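Local coordinates for protein 350aa long hypothetical aspartate-semialdehyde dehydrogenase (Sulfolobus tokodaii, PDB 2EP5) that probably catalyses the NADPH-dependent reduction of malonyl-CoA to malonate semialdehyde, as a member of the aspartate-semialdehyde dehydrogenase family, at residues A[166-171]-A[227-232]. Numbering follows the deposited sequence.
Sequences IATKSK and ANLDST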
loop_
_atom_site.group_PDB
_atom_site.type_symbol
_atom_site.label_atom_id
_atom_site.label_comp_id
_atom_site.label_asym_id
_atom_site.label_seq_id
_atom_site.Cartn_x
_atom_site.Cartn_y
_atom_site.Cartn_z
ATOM N N ILE A 166 -11.874 37.625 1.076
ATOM C CA ILE A 166 -11.715 37.219 -0.316
ATOM C C ILE A 166 -12.682 36.076 -0.604
ATOM O O ILE A 166 -13.411 36.098 -1.603
ATOM C CB ILE A 166 -10.286 36.728 -0.594
ATOM C CG1 ILE A 166 -9.286 37.838 -0.273
ATOM C CG2 ILE A 166 -10.156 36.304 -2.045
ATOM C CD1 ILE A 166 -7.834 37.406 -0.397
ATOM N N ALA A 167 -12.686 35.090 0.291
ATOM C CA ALA A 167 -13.546 33.913 0.168
ATOM C C ALA A 167 -15.029 34.270 0.129
ATOM O O ALA A 167 -15.817 33.611 -0.550
ATOM C CB ALA A 167 -13.272 32.944 1.325
ATOM N N THR A 168 -15.409 35.306 0.864
ATOM C CA THR A 168 -16.805 35.733 0.901
ATOM C C THR A 168 -17.280 36.255 -0.454
ATOM O O THR A 168 -18.445 36.087 -0.819
ATOM C CB THR A 168 -17.021 36.831 1.967
ATOM O OG1 THR A 168 -16.926 36.250 3.276
ATOM C CG2 THR A 168 -18.382 37.478 1.796
ATOM N N LYS A 169 -16.377 36.886 -1.195
ATOM C CA LYS A 169 -16.712 37.427 -2.508
ATOM C C LYS A 169 -16.133 36.534 -3.601
ATOM O O LYS A 169 -15.287 36.971 -4.387
ATOM C CB LYS A 169 -16.136 38.835 -2.675
ATOM C CG LYS A 169 -16.514 39.842 -1.609
ATOM C CD LYS A 169 -15.748 41.132 -1.876
ATOM C CE LYS A 169 -15.847 42.143 -0.746
ATOM N NZ LYS A 169 -14.857 43.244 -0.959
ATOM N N SER A 170 -16.582 35.286 -3.655
ATOM C CA SER A 170 -16.075 34.364 -4.659
ATOM C C SER A 170 -16.857 33.067 -4.669
ATOM O O SER A 170 -17.790 32.876 -3.885
ATOM C CB SER A 170 -14.619 34.019 -4.366
ATOM O OG SER A 170 -14.551 33.103 -3.282
ATOM N N LYS A 171 -16.464 32.186 -5.580
ATOM C CA LYS A 171 -17.051 30.860 -5.684
ATOM C C LYS A 171 -15.904 29.972 -5.203
ATOM O O LYS A 171 -14.814 29.952 -5.795
ATOM C CB LYS A 171 -17.438 30.533 -7.130
ATOM C CG LYS A 171 -17.914 29.097 -7.356
ATOM C CD LYS A 171 -19.169 28.754 -6.549
ATOM C CE LYS A 171 -19.449 27.249 -6.563
ATOM N NZ LYS A 171 -20.664 26.872 -5.782
ATOM N N ALA A 227 -21.472 33.243 7.548
ATOM C CA ALA A 227 -20.664 33.908 6.529
ATOM C C ALA A 227 -21.190 33.484 5.164
ATOM O O ALA A 227 -21.643 32.354 4.992
ATOM C CB ALA A 227 -19.193 33.521 6.664
ATOM N N ASN A 228 -21.142 34.392 4.198
ATOM C CA ASN A 228 -21.617 34.072 2.860
ATOM C C ASN A 228 -20.538 33.325 2.083
ATOM O O ASN A 228 -19.663 33.940 1.471
ATOM C CB ASN A 228 -22.000 35.344 2.104
ATOM C CG ASN A 228 -22.508 35.052 0.700
ATOM O OD1 ASN A 228 -21.778 34.522 -0.150
ATOM N ND2 ASN A 228 -23.769 35.391 0.449
ATOM N N LEU A 229 -20.597 32.000 2.114
ATOM C CA LEU A 229 -19.615 31.195 1.402
ATOM C C LEU A 229 -20.292 30.238 0.434
ATOM O O LEU A 229 -20.979 29.296 0.840
ATOM C CB LEU A 229 -18.743 30.414 2.393
ATOM C CG LEU A 229 -17.844 31.255 3.310
ATOM C CD1 LEU A 229 -17.211 30.365 4.352
ATOM C CD2 LEU A 229 -16.771 31.973 2.493
ATOM N N ASP A 230 -20.115 30.500 -0.854
ATOM C CA ASP A 230 -20.696 29.651 -1.871
ATOM C C ASP A 230 -19.632 28.630 -2.257
ATOM O O ASP A 230 -18.868 28.831 -3.200
ATOM C CB ASP A 230 -21.123 30.493 -3.080
ATOM C CG ASP A 230 -21.639 29.648 -4.230
ATOM O OD1 ASP A 230 -22.174 28.544 -3.974
ATOM O OD2 ASP A 230 -21.518 30.089 -5.392
ATOM N N SER A 231 -19.578 27.531 -1.518
ATOM C CA SER A 231 -18.581 26.517 -1.808
ATOM C C SER A 231 -19.115 25.195 -2.333
ATOM O O SER A 231 -20.159 24.713 -1.901
ATOM C CB SER A 231 -17.710 26.276 -0.566
ATOM O OG SER A 231 -18.468 26.370 0.624
ATOM N N THR A 232 -18.385 24.624 -3.286
ATOM C CA THR A 232 -18.727 23.335 -3.874
ATOM C C THR A 232 -17.532 22.427 -3.557
ATOM O O THR A 232 -16.388 22.728 -3.914
ATOM C CB THR A 232 -18.945 23.456 -5.405
ATOM O OG1 THR A 232 -20.147 24.195 -5.649
ATOM C CG2 THR A 232 -19.074 22.087 -6.051
#
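K171 reaches obliquely across to strand 230-237 and brings its ammonium group between the side chains of D230 and T232. The salt bridge joins K171 NZ to D230 OD1 at 2.9 Å, the nitrogen standing above the carboxylate plane (51° out of it) rather than within it. The same nitrogen donates a hydrogen bond to T232 OG1 at 2.7 Å. A bend about the CB-CG bond (chi2 61°) in an otherwise extended lysine chain carries CD past the D230 carboxylate and NZ on to T232. The cluster lies at the subunit interface: N317 of the second subunit accepts from K171 NZ through its carbonyl, its ND2 hydrogen-bonds D230 OD2, and E316 OE1 of that subunit hydrogen-bonds T232 OG1. The lysine charge is thus gripped by three acceptors and probably offsets the negative charges of D230 and E316 of the second subunit. A leucine in place of K171 would probably leave the D230 carboxylate without its positive mate and deprive T232 OG1 and the N317 carbonyl of the second subunit of a shared donor.

Apolar contact is made beside A167, where L229 turns one methyl, CD2, to within 3.8 Å of A167 CB. The polar contacts here are weaker or local: T168 CA approaches N228 O at 3.4 Å in a CA-H...O contact, while T168 OG1 is hydrogen-bonded to I164 O, four residues back. S170 OG donates a hydrogen bond to A167 O (3.1 Å) from above the carbonyl plane.

The contact lies in the dimerisation domain, where helix 164-168 leads into strand 171-178. That strand runs parallel to strand 230-237, outermost within this chain, on one flank and antiparallel to 244-251 on the other; I172 touches both A167 and L229, and I250 packs against A167 and S170.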